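Ser-thr phosphatase MSPP (Mycobacterium smegmatis, PDB 2V06) probably removes phosphate from serine and threonine residues of proteins, as a metal-dependent phosphatase of the PP2C family. Local coordinates at residues 3-8 against 95-100; 16-21 against 223-228; 32-37 against 227-232; 36-41 against 85-90; 110-115 against 184-189. One frame throughout, in Å; residues are numbered along the deposited sequence.

Contact 1. Residues 3-8 against 95-100; sequences ASVLSA and VAVFEP
Glu-99 turns one carboxylate oxygen onto the backbone N-H of Ser-4. Its OE2 accepts that N-H, with 3.2 Å from Ser-4 N to Glu-99 OE2, using the lone pair on the OE1 side, and the bond is clearly bent (144° at the hydrogen). In the conformer given for Ser-4, one of two in the model, OG also lies 3.0 Å from Glu-99 OE2, a weak and unsettled bond. In the same conformer a water extends this polar patch: it sits 2.8 Å from Ser-4 OG and donates to Phe-98 O at 2.7 Å.

Beneath the polar layer the contact is purely apolar. Val-5 CG2 rests on the branch point of Val-97, with 3.6 Å to Val-97 CB and nearly equal distances to both of its methyls, so one methyl nests on the fork of the other valine; the two side chains cross at about a right angle. Ser-4 CB rests on Val-97 CG1 at 3.9 Å.

This is the end of the PP2C beta sandwich where the edge strand 5-13 of one sheet approaches the tail of strand 89-96 from the other. Val-97 is the centre of an inverse gamma turn, closed by a weak bond from Phe-98 N to Ala-96 O, and the chain changes course there. Glu-99 gets back to Ser-4 through a bend at CB-CG (chi2 -67°). In strand 5-13, Leu-6 and Ser-7 both face Asp-232 of the neighbouring strand, a classic beta bulge. Further out, Val-5 also packs on Ile-231 and Tyr-32, while Val-97 touches Leu-233 and Pro-105.

Contact 2. Residues 16-21 against 223-228; sequences PVRENN and SDNTTV. With MG (magnesium ion), chain B.
The guanidinium of Arg-18 carries Asp-224 on one face and the carbonyl oxygen of Ser-223 at its edge, somewhat out of its plane. Asp-224 OD1 hangs 3.1 Å above the guanidinium plane of Arg-18, over its centre, with the two planes only 12° apart: a stacked salt bridge of charge on charge, since no N-H points at the oxygen. At the edge, Arg-18 NE donates to Ser-223 O at 2.9 Å, reaching a lone pair in the carbonyl plane. A bend at CB-CG (chi2 -53°) folds the arginine over these partners. Its NH1 binds a water weakly, and that water donates to Asn-225 OD1.

The second flat group is the amide of Asn-225. Its ND2 donates to Asn-20 O at 3.0 Å and also to Gln-14 O, while OD1 accepts from Gln-22 N, so the buried amide is held at both ends. Asn-21 OD1 comes within 3.4 Å of Asn-225 CG, the amides being 45° apart; that oxygen takes its hydrogen bond from Asp-23 N.

Here the loop after strand 5-13 meets the entry to strand 226-233 beside the dinuclear metal centre of the PP2C fold. Asp-224 OD2 binds a magnesium at 2.1 Å, and OD1 accepts from one of that ion's waters at 2.6 Å. With Arg-18 stacked over its face, the carboxylate's charge is probably partly offset. Another magnesium-bound water donates to Asn-225 O.

Contact 3. Residues 32-37 against 227-232; sequences YAVADG and TVVVID. With MG (magnesium ion), chain C; MG (magnesium ion), chain B.
Val-34 packs on Val-229, and two residues further along the same strand Asp-36 holds two magnesium ions. Asp-36 OD1 binds one magnesium at 2.0 Å and OD2 the other at 2.1 Å, so the carboxylate bridges the pair, as does one water. Gly-37 O is a further protein ligand of the ion held by OD1; Asp-186 and Asp-224 complete the protein ligands of the other. With CG anti to the backbone N (chi1 -179°), the carboxylate extends from the strand toward both ions.

The contact itself is apolar. Tyr-32 offers a ring face to Ile-231: CG1 stands 4.1 Å from the centroid of the Tyr-32 ring, 14° off its normal, a CH-pi contact, and CD1 comes to 3.6 Å from Tyr-32 CG. Val-229 CG1 meets the same ring obliquely, 3.8 Å from Tyr-32 CD1. Its other methyl, CG2, lies 3.7 Å from Val-34 CG2, the two valines sliding past each other in opposite directions. Thr-227 makes a looser contact with Val-34 through its methyl, while its hydroxyl is bonded to Asp-23 and Thr-12.

Strands 31-38 and 226-233 belong to different sheets, and this is the core between the layers of the beta sandwich that PP2C phosphatases share. The segments run almost antiparallel, with axes 7.5 Å apart at closest, too far for backbone pairing. Cys-25 of strand 23-28 and Ile-183 of strand 180-184 pack alongside these valines, and Ala-8 adjoins Tyr-32.

Contact 4. Residues 36-41 against 85-90; sequences DGFGAR and PTVSGT. With MG (magnesium ion), chain C; MG (magnesium ion), chain B.
Phe-38 and Gly-89 form an antiparallel, hydrogen-bonded pair where strand 31-38 runs out and its sheet neighbour 89-96 begins, next to the metal centre. Phe-38 N donates to Gly-89 O at 2.9 Å, and Gly-89 N returns a bond to Phe-38 O at 3.1 Å. Gly-37 faces Thr-90 in the adjacent non-hydrogen-bonded pair.

The Phe-38 ring folds back across its partner: CG sits between the backbone N and the carbonyl carbon (chi1 72°), which lays the ring face over the Gly-89 backbone. Gly-89 N lies 3.5 Å above the Phe-38 ring plane, over its centre, and Gly-89 CA makes a CH-pi contact. Because Gly-89 has no side chain, the ring can lie this close.

In the PP2C fold this strand end, whose Gly-37 O binds a magnesium, leads through Gly-39 into helix 42-59. The turn is pinned by Ser-88, whose OG accepts from Arg-41 N at 2.9 Å, a nearly straight bond (163°) at the residue preceding the helix. Gly-39 has a positive phi (93°) and its backbone packs beside Ser-88 OG. A water bridges the turn on its outer side: it accepts from Ala-40 N at 2.8 Å, donates to Val-87 O and is hydrogen-bonded to Thr-86 OG1. Toward the interior, Thr-90 packs on Ala-45, Ser-46 and Ala-49 of the helix. Gln-22 donates a hydrogen bond to Gly-39 O through NE2.

Contact 5. Residues 110-115 against 184-189; sequences IGDSPL and SSDGLF. With MG (magnesium ion), chain B.
Pro-114 and Ser-184 make the tight part of this contact, Asp-112 and Asp-186 the looser, watery one. At the tight end Ser-184 N donates to Pro-114 O at 2.9 Å, almost straight and nearly in line with the C=O bond. Ser-184 O in turn lies against the proline ring, 3.1 Å from Pro-114 CD, and 3.3 Å from Ser-113 CB.

At the other end, in the conformer given for Asp-186, one of two in the model, the carboxylates come to 3.5 Å between Asp-112 OD2 and Asp-186 OD2, their planes 45° apart. Both residues bind a third magnesium in structures of this protein, consistent with this close approach; in this model Asp-186, partly exposed, holds a magnesium through OD1 at 2.0 Å. Its OD2 is in a salt bridge with Arg-153. A water ties the loops together: it lies 2.9 Å from Asp-112 OD1, where it can donate, accepts from Asp-186 N at 2.9 Å and meets Ser-113 OG.

Around these loops, Ser-185 is hydrogen-bonded to Thr-227 of strand 226-233, Leu-115 packs on Ile-183 of strand 180-184, and Leu-188 and Phe-189 rest on Ile-197 of helix 194-201.

How the contacts relate
The contacts run along the beta sandwich from one end to the other. Contact 1 lies at the end away from the metals, its centre about 28 Å from that of contact 2 and about 31 Å from that of contact 4. Contact 3 crosses the core between the sheets and touches contact 1, sharing strand 226-233 with contact 2 and strand 31-38 with contact 4. Contacts 2 to 5 gather around one magnesium, to which Asp-36, Asp-186 and Asp-224 bring ligands from distant parts of the sequence. Contacts 4 and 5 follow in series along the chain, both nested within the loop closed by contact 2, so folding brings the metal site together.

Contact 1. Residues 3-8 against 95-100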
# COMPACT_ATOMS: atom_id res chain seq x y z
N ALA A 3 -19.92 -9.38 8.74
CA ALA A 3 -18.99 -9.57 7.67
C ALA A 3 -17.58 -9.25 8.09
O ALA A 3 -17.30 -8.53 9.05
CB ALA A 3 -19.38 -8.63 6.51
N SER A 4 -16.62 -9.77 7.31
CA SER A 4 -15.25 -9.45 7.78
C SER A 4 -14.89 -7.99 7.50
O SER A 4 -14.10 -7.42 8.26
CB SER A 4 -14.29 -10.41 7.13
OG SER A 4 -14.44 -11.76 7.54
N VAL A 5 -15.45 -7.40 6.42
CA VAL A 5 -15.26 -5.99 6.23
C VAL A 5 -16.59 -5.27 6.49
O VAL A 5 -17.62 -5.63 5.91
CB VAL A 5 -14.80 -5.59 4.83
CG1 VAL A 5 -14.62 -4.10 4.65
CG2 VAL A 5 -13.54 -6.36 4.52
N LEU A 6 -16.52 -4.28 7.33
CA LEU A 6 -17.68 -3.44 7.65
C LEU A 6 -17.79 -2.30 6.68
O LEU A 6 -18.84 -2.04 6.11
CB LEU A 6 -17.61 -3.00 9.12
CG LEU A 6 -17.61 -4.19 10.10
CD1 LEU A 6 -17.74 -3.59 11.51
CD2 LEU A 6 -18.66 -5.22 9.78
N SER A 7 -16.71 -1.58 6.49
CA SER A 7 -16.71 -0.41 5.65
C SER A 7 -15.26 -0.07 5.33
O SER A 7 -14.37 -0.47 6.03
CB SER A 7 -17.41 0.76 6.31
OG SER A 7 -16.57 1.46 7.20
N ALA A 8 -15.09 0.66 4.26
CA ALA A 8 -13.76 1.07 3.85
C ALA A 8 -13.86 2.44 3.19
O ALA A 8 -14.93 2.85 2.69
CB ALA A 8 -13.14 0.10 2.89
N VAL A 95 -4.45 -6.22 -0.09
CA VAL A 95 -5.05 -6.99 0.97
C VAL A 95 -6.36 -7.61 0.45
O VAL A 95 -7.15 -6.89 -0.11
CB VAL A 95 -5.35 -6.08 2.16
CG1 VAL A 95 -6.17 -6.87 3.20
CG2 VAL A 95 -4.09 -5.52 2.79
N ALA A 96 -6.55 -8.89 0.67
CA ALA A 96 -7.81 -9.56 0.36
C ALA A 96 -8.34 -10.02 1.70
O ALA A 96 -7.73 -10.85 2.39
CB ALA A 96 -7.59 -10.71 -0.58
N VAL A 97 -9.47 -9.48 2.08
CA VAL A 97 -10.05 -9.77 3.40
C VAL A 97 -10.96 -10.98 3.29
O VAL A 97 -12.18 -10.90 3.40
CB VAL A 97 -10.77 -8.57 4.02
CG1 VAL A 97 -11.08 -8.90 5.50
CG2 VAL A 97 -9.93 -7.33 3.94
N PHE A 98 -10.32 -12.13 3.03
CA PHE A 98 -11.01 -13.39 2.94
C PHE A 98 -11.67 -13.81 4.24
O PHE A 98 -11.18 -13.51 5.32
CB PHE A 98 -10.03 -14.52 2.60
CG PHE A 98 -9.40 -14.43 1.24
CD1 PHE A 98 -8.03 -14.28 1.13
CD2 PHE A 98 -10.18 -14.48 0.10
CE1 PHE A 98 -7.38 -14.23 -0.10
CE2 PHE A 98 -9.54 -14.40 -1.11
CZ PHE A 98 -8.17 -14.25 -1.24
N GLU A 99 -12.78 -14.51 4.10
CA GLU A 99 -13.40 -15.14 5.27
C GLU A 99 -12.49 -16.27 5.75
O GLU A 99 -11.58 -16.72 5.05
CB GLU A 99 -14.81 -15.64 4.89
CG GLU A 99 -15.89 -14.62 4.56
CD GLU A 99 -16.36 -13.73 5.70
OE1 GLU A 99 -16.55 -14.29 6.81
OE2 GLU A 99 -16.54 -12.48 5.54
N PRO A 100 -12.64 -16.79 6.99
CA PRO A 100 -11.79 -17.86 7.51
C PRO A 100 -11.76 -19.08 6.59
O PRO A 100 -10.74 -19.73 6.44
CB PRO A 100 -12.45 -18.27 8.82
CG PRO A 100 -13.40 -17.18 9.14
CD PRO A 100 -13.59 -16.27 7.96
O HOH W 1 -12.05 -13.12 7.84

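Contact 2. Residues 16-21 against 223-228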
# COMPACT_ATOMS: atom_id res chain seq x y z
N PRO A 16 1.08 19.37 -2.87
CA PRO A 16 1.52 20.63 -3.50
C PRO A 16 2.91 20.64 -4.16
O PRO A 16 3.25 21.70 -4.69
CB PRO A 16 1.58 21.59 -2.28
CG PRO A 16 1.82 20.71 -1.11
CD PRO A 16 1.15 19.38 -1.39
N VAL A 17 3.68 19.55 -4.18
CA VAL A 17 5.06 19.56 -4.64
C VAL A 17 5.21 18.77 -5.93
O VAL A 17 5.77 19.25 -6.91
CB VAL A 17 6.04 19.07 -3.58
CG1 VAL A 17 7.45 19.00 -4.12
CG2 VAL A 17 5.94 20.04 -2.38
N ARG A 18 4.73 17.54 -5.95
CA ARG A 18 4.88 16.67 -7.11
C ARG A 18 4.09 17.16 -8.30
O ARG A 18 2.99 17.68 -8.15
CB ARG A 18 4.46 15.25 -6.76
CG ARG A 18 5.23 14.55 -5.66
CD ARG A 18 6.76 14.56 -5.89
NE ARG A 18 7.44 13.79 -4.86
CZ ARG A 18 7.84 12.54 -4.89
NH1 ARG A 18 7.62 11.79 -5.94
NH2 ARG A 18 8.48 11.97 -3.85
N GLU A 19 4.67 16.99 -9.49
CA GLU A 19 4.01 17.41 -10.72
C GLU A 19 2.95 16.44 -11.23
O GLU A 19 2.13 16.83 -12.06
CB GLU A 19 5.12 17.61 -11.77
CG GLU A 19 6.12 18.72 -11.39
CD GLU A 19 7.07 19.17 -12.45
OE1 GLU A 19 7.81 18.32 -13.01
OE2 GLU A 19 7.12 20.39 -12.76
N ASN A 20 2.97 15.22 -10.73
CA ASN A 20 2.02 14.21 -11.09
C ASN A 20 1.60 13.47 -9.82
O ASN A 20 2.37 13.40 -8.86
CB ASN A 20 2.55 13.14 -12.08
CG ASN A 20 2.75 13.78 -13.45
OD1 ASN A 20 3.84 14.26 -13.76
ND2 ASN A 20 1.68 13.79 -14.25
N ASN A 21 0.41 12.86 -9.84
CA ASN A 21 0.03 11.92 -8.82
C ASN A 21 0.24 10.53 -9.45
O ASN A 21 -0.55 10.08 -10.28
CB ASN A 21 -1.43 12.06 -8.37
CG ASN A 21 -1.67 11.18 -7.19
OD1 ASN A 21 -0.85 10.36 -6.80
ND2 ASN A 21 -2.86 11.32 -6.59
N SER A 223 5.37 16.63 0.51
CA SER A 223 6.51 16.40 -0.39
C SER A 223 6.27 15.28 -1.39
O SER A 223 6.89 15.31 -2.46
CB SER A 223 7.82 16.08 0.35
OG SER A 223 7.64 14.94 1.19
N ASP A 224 5.41 14.34 -1.11
CA ASP A 224 5.06 13.25 -2.00
C ASP A 224 3.53 13.18 -2.16
O ASP A 224 2.79 13.77 -1.42
CB ASP A 224 5.63 11.92 -1.49
CG ASP A 224 5.67 10.74 -2.48
OD1 ASP A 224 5.39 10.94 -3.69
OD2 ASP A 224 6.06 9.65 -2.00
N ASN A 225 3.13 12.41 -3.17
CA ASN A 225 1.74 11.94 -3.26
C ASN A 225 1.44 11.12 -1.98
O ASN A 225 2.30 10.33 -1.54
CB ASN A 225 1.54 11.05 -4.44
CG ASN A 225 2.09 11.60 -5.75
OD1 ASN A 225 2.59 10.83 -6.59
ND2 ASN A 225 1.96 12.91 -5.97
N THR A 226 0.21 11.22 -1.48
CA THR A 226 -0.23 10.44 -0.33
C THR A 226 -1.53 9.77 -0.72
O THR A 226 -2.46 10.43 -1.17
CB THR A 226 -0.45 11.31 0.92
OG1 THR A 226 0.80 11.87 1.31
CG2 THR A 226 -1.01 10.45 2.06
N THR A 227 -1.59 8.45 -0.50
CA THR A 227 -2.76 7.67 -0.81
C THR A 227 -3.01 6.71 0.36
O THR A 227 -2.05 6.13 0.87
CB THR A 227 -2.56 6.87 -2.08
OG1 THR A 227 -2.31 7.83 -3.13
CG2 THR A 227 -3.73 6.06 -2.42
N VAL A 228 -4.25 6.61 0.79
CA VAL A 228 -4.59 5.85 1.98
C VAL A 228 -5.88 5.07 1.68
O VAL A 228 -6.80 5.57 1.04
CB VAL A 228 -4.77 6.75 3.21
CG1 VAL A 228 -3.44 7.33 3.65
CG2 VAL A 228 -5.76 7.85 2.95
MG MG B . 5.70 7.72 -2.75
O HOH W 2 5.05 11.62 -7.71
O HOH W 3 5.99 8.64 -4.74
O HOH W 4 3.67 8.25 -2.77
O HOH W 5 7.71 7.14 -2.94

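Contact 3. Residues 32-37 against 227-232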
# COMPACT_ATOMS: atom_id res chain seq x y z
N TYR A 32 -8.38 -4.72 -1.60
CA TYR A 32 -7.96 -3.35 -1.37
C TYR A 32 -6.50 -3.23 -1.70
O TYR A 32 -5.73 -4.16 -1.41
CB TYR A 32 -8.16 -2.92 0.10
CG TYR A 32 -9.63 -3.04 0.46
CD1 TYR A 32 -10.44 -1.95 0.23
CD2 TYR A 32 -10.16 -4.23 0.97
CE1 TYR A 32 -11.77 -2.02 0.54
CE2 TYR A 32 -11.53 -4.31 1.25
CZ TYR A 32 -12.31 -3.20 1.01
OH TYR A 32 -13.65 -3.28 1.32
N ALA A 33 -6.07 -2.15 -2.33
CA ALA A 33 -4.69 -2.05 -2.70
C ALA A 33 -4.27 -0.59 -2.89
O ALA A 33 -5.08 0.27 -3.18
CB ALA A 33 -4.39 -2.80 -3.98
N VAL A 34 -2.97 -0.39 -2.71
CA VAL A 34 -2.27 0.85 -3.03
C VAL A 34 -1.08 0.51 -3.93
O VAL A 34 -0.40 -0.49 -3.67
CB VAL A 34 -1.79 1.61 -1.79
CG1 VAL A 34 -0.92 2.77 -2.19
CG2 VAL A 34 -2.98 2.10 -0.98
N ALA A 35 -0.87 1.34 -4.94
CA ALA A 35 0.27 1.20 -5.83
C ALA A 35 0.95 2.58 -5.94
O ALA A 35 0.26 3.53 -6.35
CB ALA A 35 -0.09 0.65 -7.18
N ASP A 36 2.20 2.68 -5.60
CA ASP A 36 2.96 3.92 -5.70
C ASP A 36 3.90 3.81 -6.90
O ASP A 36 4.92 3.13 -6.84
CB ASP A 36 3.73 4.15 -4.38
CG ASP A 36 4.55 5.43 -4.38
OD1 ASP A 36 4.74 5.99 -5.49
OD2 ASP A 36 5.02 5.85 -3.30
N GLY A 37 3.54 4.48 -7.97
CA GLY A 37 4.35 4.49 -9.17
C GLY A 37 5.53 5.42 -9.04
O GLY A 37 5.54 6.40 -8.30
N THR A 227 -1.59 8.45 -0.50
CA THR A 227 -2.76 7.67 -0.81
C THR A 227 -3.01 6.71 0.36
O THR A 227 -2.05 6.13 0.87
CB THR A 227 -2.56 6.87 -2.08
OG1 THR A 227 -2.31 7.83 -3.13
CG2 THR A 227 -3.73 6.06 -2.42
N VAL A 228 -4.25 6.61 0.79
CA VAL A 228 -4.59 5.85 1.98
C VAL A 228 -5.88 5.07 1.68
O VAL A 228 -6.80 5.57 1.04
CB VAL A 228 -4.77 6.75 3.21
CG1 VAL A 228 -3.44 7.33 3.65
CG2 VAL A 228 -5.76 7.85 2.95
N VAL A 229 -5.95 3.89 2.26
CA VAL A 229 -7.12 3.03 2.23
C VAL A 229 -7.32 2.56 3.67
O VAL A 229 -6.40 1.96 4.24
CB VAL A 229 -6.94 1.81 1.30
CG1 VAL A 229 -8.13 0.92 1.30
CG2 VAL A 229 -6.61 2.28 -0.09
N VAL A 230 -8.50 2.86 4.24
CA VAL A 230 -8.83 2.47 5.59
C VAL A 230 -9.95 1.44 5.52
O VAL A 230 -10.94 1.65 4.83
CB VAL A 230 -9.27 3.74 6.38
CG1 VAL A 230 -9.95 3.33 7.69
CG2 VAL A 230 -8.08 4.63 6.69
N ILE A 231 -9.80 0.34 6.27
CA ILE A 231 -10.68 -0.81 6.21
C ILE A 231 -11.06 -1.13 7.66
O ILE A 231 -10.19 -1.43 8.47
CB ILE A 231 -10.01 -2.03 5.56
CG1 ILE A 231 -9.32 -1.73 4.23
CG2 ILE A 231 -11.00 -3.17 5.36
CD1 ILE A 231 -8.31 -2.77 3.80
N ASP A 232 -12.34 -1.08 7.97
CA ASP A 232 -12.86 -1.44 9.27
C ASP A 232 -13.33 -2.90 9.21
O ASP A 232 -14.16 -3.26 8.39
CB ASP A 232 -14.00 -0.51 9.73
CG ASP A 232 -13.39 0.79 10.30
OD1 ASP A 232 -12.30 0.70 10.90
OD2 ASP A 232 -14.04 1.84 10.16
MG MG C . 5.54 7.52 -6.52
MG MG B . 5.70 7.72 -2.75
O HOH W 4 3.67 8.25 -2.77
O HOH W 5 7.71 7.14 -2.94
O HOH W 3 5.99 8.64 -4.74
O HOH W 6 3.59 8.24 -6.50
O HOH W 7 7.45 6.77 -6.24

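Contact 4. Residues 36-41 against 85-90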
# COMPACT_ATOMS: atom_id res chain seq x y z
N ASP A 36 2.20 2.68 -5.60
CA ASP A 36 2.96 3.92 -5.70
C ASP A 36 3.90 3.81 -6.90
O ASP A 36 4.92 3.13 -6.84
CB ASP A 36 3.73 4.15 -4.38
CG ASP A 36 4.55 5.43 -4.38
OD1 ASP A 36 4.74 5.99 -5.49
OD2 ASP A 36 5.02 5.85 -3.30
N GLY A 37 3.54 4.48 -7.97
CA GLY A 37 4.35 4.49 -9.17
C GLY A 37 5.53 5.42 -9.04
O GLY A 37 5.54 6.40 -8.30
N PHE A 38 6.55 5.10 -9.85
CA PHE A 38 7.75 5.91 -9.97
C PHE A 38 8.17 6.00 -11.43
O PHE A 38 7.89 5.07 -12.20
CB PHE A 38 8.88 5.40 -9.09
CG PHE A 38 9.53 4.11 -9.55
CD1 PHE A 38 10.57 4.06 -10.46
CD2 PHE A 38 9.09 2.91 -9.02
CE1 PHE A 38 11.12 2.89 -10.87
CE2 PHE A 38 9.66 1.70 -9.38
CZ PHE A 38 10.70 1.73 -10.30
N GLY A 39 8.95 7.03 -11.74
CA GLY A 39 9.53 7.18 -13.07
C GLY A 39 8.70 8.01 -14.02
O GLY A 39 7.61 8.47 -13.65
N ALA A 40 9.19 8.14 -15.23
CA ALA A 40 8.48 8.96 -16.21
C ALA A 40 7.08 8.48 -16.49
O ALA A 40 6.26 9.30 -16.93
CB ALA A 40 9.17 8.99 -17.59
N ARG A 41 6.87 7.19 -16.35
CA ARG A 41 5.58 6.58 -16.60
C ARG A 41 5.01 5.95 -15.33
O ARG A 41 4.30 4.97 -15.38
CB ARG A 41 5.67 5.53 -17.72
CG ARG A 41 6.08 6.17 -19.06
CD ARG A 41 5.19 7.30 -19.46
NE ARG A 41 4.72 7.42 -20.82
CZ ARG A 41 3.91 8.40 -21.22
NH1 ARG A 41 3.43 9.36 -20.44
NH2 ARG A 41 3.57 8.36 -22.49
N PRO A 85 13.07 4.25 -22.53
CA PRO A 85 14.44 4.71 -22.31
C PRO A 85 14.82 4.83 -20.84
O PRO A 85 16.02 4.78 -20.55
CB PRO A 85 14.51 6.10 -22.95
CG PRO A 85 13.31 6.19 -23.83
CD PRO A 85 12.30 5.23 -23.31
N THR A 86 13.90 4.97 -19.92
CA THR A 86 14.16 5.10 -18.47
C THR A 86 13.28 4.09 -17.75
O THR A 86 12.32 3.61 -18.36
CB THR A 86 13.92 6.53 -17.95
OG1 THR A 86 12.53 6.77 -18.05
CG2 THR A 86 14.60 7.60 -18.81
N VAL A 87 13.62 3.76 -16.52
CA VAL A 87 12.89 2.76 -15.77
C VAL A 87 11.74 3.42 -15.02
O VAL A 87 11.89 4.40 -14.32
CB VAL A 87 13.83 2.00 -14.84
CG1 VAL A 87 13.05 0.96 -14.05
CG2 VAL A 87 14.93 1.33 -15.65
N SER A 88 10.55 2.84 -15.22
CA SER A 88 9.38 3.16 -14.45
C SER A 88 8.79 1.87 -13.88
O SER A 88 8.95 0.83 -14.46
CB SER A 88 8.31 3.86 -15.30
OG SER A 88 8.76 5.12 -15.82
N GLY A 89 8.10 2.00 -12.79
CA GLY A 89 7.51 0.84 -12.16
C GLY A 89 6.63 1.28 -11.04
O GLY A 89 6.27 2.44 -10.90
N THR A 90 6.26 0.32 -10.16
CA THR A 90 5.37 0.68 -9.06
C THR A 90 5.56 -0.26 -7.91
O THR A 90 5.89 -1.43 -8.08
CB THR A 90 3.92 0.66 -9.56
OG1 THR A 90 3.05 1.18 -8.54
CG2 THR A 90 3.43 -0.69 -10.01
MG MG C . 5.54 7.52 -6.52
MG MG B . 5.70 7.72 -2.75
O HOH W 8 11.71 6.94 -15.54
O HOH W 4 3.67 8.25 -2.77
O HOH W 5 7.71 7.14 -2.94
O HOH W 3 5.99 8.64 -4.74
O HOH W 6 3.59 8.24 -6.50
O HOH W 7 7.45 6.77 -6.24

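Contact 5. Residues 110-115 against 184-189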
# COMPACT_ATOMS: atom_id res chain seq x y z
N ILE A 110 4.89 -5.64 -2.34
CA ILE A 110 6.13 -5.42 -3.07
C ILE A 110 6.45 -3.95 -2.98
O ILE A 110 5.62 -3.14 -3.43
CB ILE A 110 6.02 -5.68 -4.57
CG1 ILE A 110 5.70 -7.14 -4.84
CG2 ILE A 110 7.27 -5.19 -5.30
CD1 ILE A 110 5.06 -7.43 -6.16
N GLY A 111 7.56 -3.45 -2.49
CA GLY A 111 7.98 -2.15 -2.34
C GLY A 111 7.80 -1.58 -0.94
O GLY A 111 8.05 -2.29 0.04
N ASP A 112 7.37 -0.32 -0.83
CA ASP A 112 7.38 0.41 0.43
C ASP A 112 6.08 1.15 0.73
O ASP A 112 6.08 2.17 1.41
CB ASP A 112 8.55 1.41 0.47
CG ASP A 112 8.36 2.59 -0.48
OD1 ASP A 112 7.45 2.55 -1.36
OD2 ASP A 112 9.04 3.60 -0.31
N SER A 113 4.93 0.57 0.29
CA SER A 113 3.65 1.15 0.63
C SER A 113 3.07 0.37 1.80
O SER A 113 2.53 -0.74 1.55
CB SER A 113 2.74 1.07 -0.58
OG SER A 113 3.28 1.78 -1.69
N PRO A 114 3.19 0.76 3.03
CA PRO A 114 2.95 -0.20 4.10
C PRO A 114 1.47 -0.50 4.37
O PRO A 114 0.56 0.30 4.11
CB PRO A 114 3.56 0.46 5.35
CG PRO A 114 4.49 1.50 4.76
CD PRO A 114 3.69 2.04 3.55
N LEU A 115 1.29 -1.64 5.02
CA LEU A 115 0.07 -2.03 5.70
C LEU A 115 0.28 -1.83 7.20
O LEU A 115 1.24 -2.36 7.74
CB LEU A 115 -0.29 -3.49 5.41
CG LEU A 115 -1.46 -4.08 6.20
CD1 LEU A 115 -2.74 -3.37 5.84
CD2 LEU A 115 -1.54 -5.56 5.92
N SER A 184 -1.12 2.45 3.00
CA SER A 184 -0.78 3.79 2.54
C SER A 184 0.45 3.74 1.66
O SER A 184 1.28 2.89 1.74
CB SER A 184 -0.49 4.71 3.71
OG SER A 184 0.79 4.55 4.29
N SER A 185 0.54 4.75 0.80
CA SER A 185 1.82 5.02 0.17
C SER A 185 2.75 5.64 1.20
O SER A 185 2.32 6.15 2.26
CB SER A 185 1.70 5.88 -1.08
OG SER A 185 1.21 7.16 -0.77
N ASP A 186 4.04 5.66 0.89
CA ASP A 186 5.05 6.29 1.73
C ASP A 186 4.82 7.77 1.97
O ASP A 186 5.40 8.34 2.91
CB ASP A 186 6.43 5.98 1.18
CG ASP A 186 6.76 6.67 -0.12
OD1 ASP A 186 5.84 6.97 -0.92
OD2 ASP A 186 7.98 6.96 -0.32
N GLY A 187 4.03 8.46 1.15
CA GLY A 187 3.85 9.90 1.31
C GLY A 187 3.25 10.24 2.64
O GLY A 187 3.52 11.35 3.16
N LEU A 188 2.48 9.34 3.26
CA LEU A 188 1.82 9.72 4.52
C LEU A 188 2.88 10.03 5.59
O LEU A 188 2.66 10.93 6.40
CB LEU A 188 0.94 8.54 4.95
CG LEU A 188 0.24 8.69 6.29
CD1 LEU A 188 -0.61 9.92 6.35
CD2 LEU A 188 -0.58 7.47 6.58
N PHE A 189 3.92 9.22 5.63
CA PHE A 189 4.87 9.37 6.75
C PHE A 189 6.12 10.16 6.35
O PHE A 189 7.13 10.14 7.06
CB PHE A 189 5.30 8.03 7.34
CG PHE A 189 4.44 7.43 8.43
CD1 PHE A 189 4.78 7.48 9.77
CD2 PHE A 189 3.25 6.78 8.12
CE1 PHE A 189 4.04 6.93 10.80
CE2 PHE A 189 2.47 6.26 9.15
CZ PHE A 189 2.84 6.34 10.46
MG MG B . 5.70 7.72 -2.75
O HOH W 9 4.95 3.96 -1.30
O HOH W 5 7.71 7.14 -2.94
O HOH W 4 3.67 8.25 -2.77
O HOH W 3 5.99 8.64 -4.74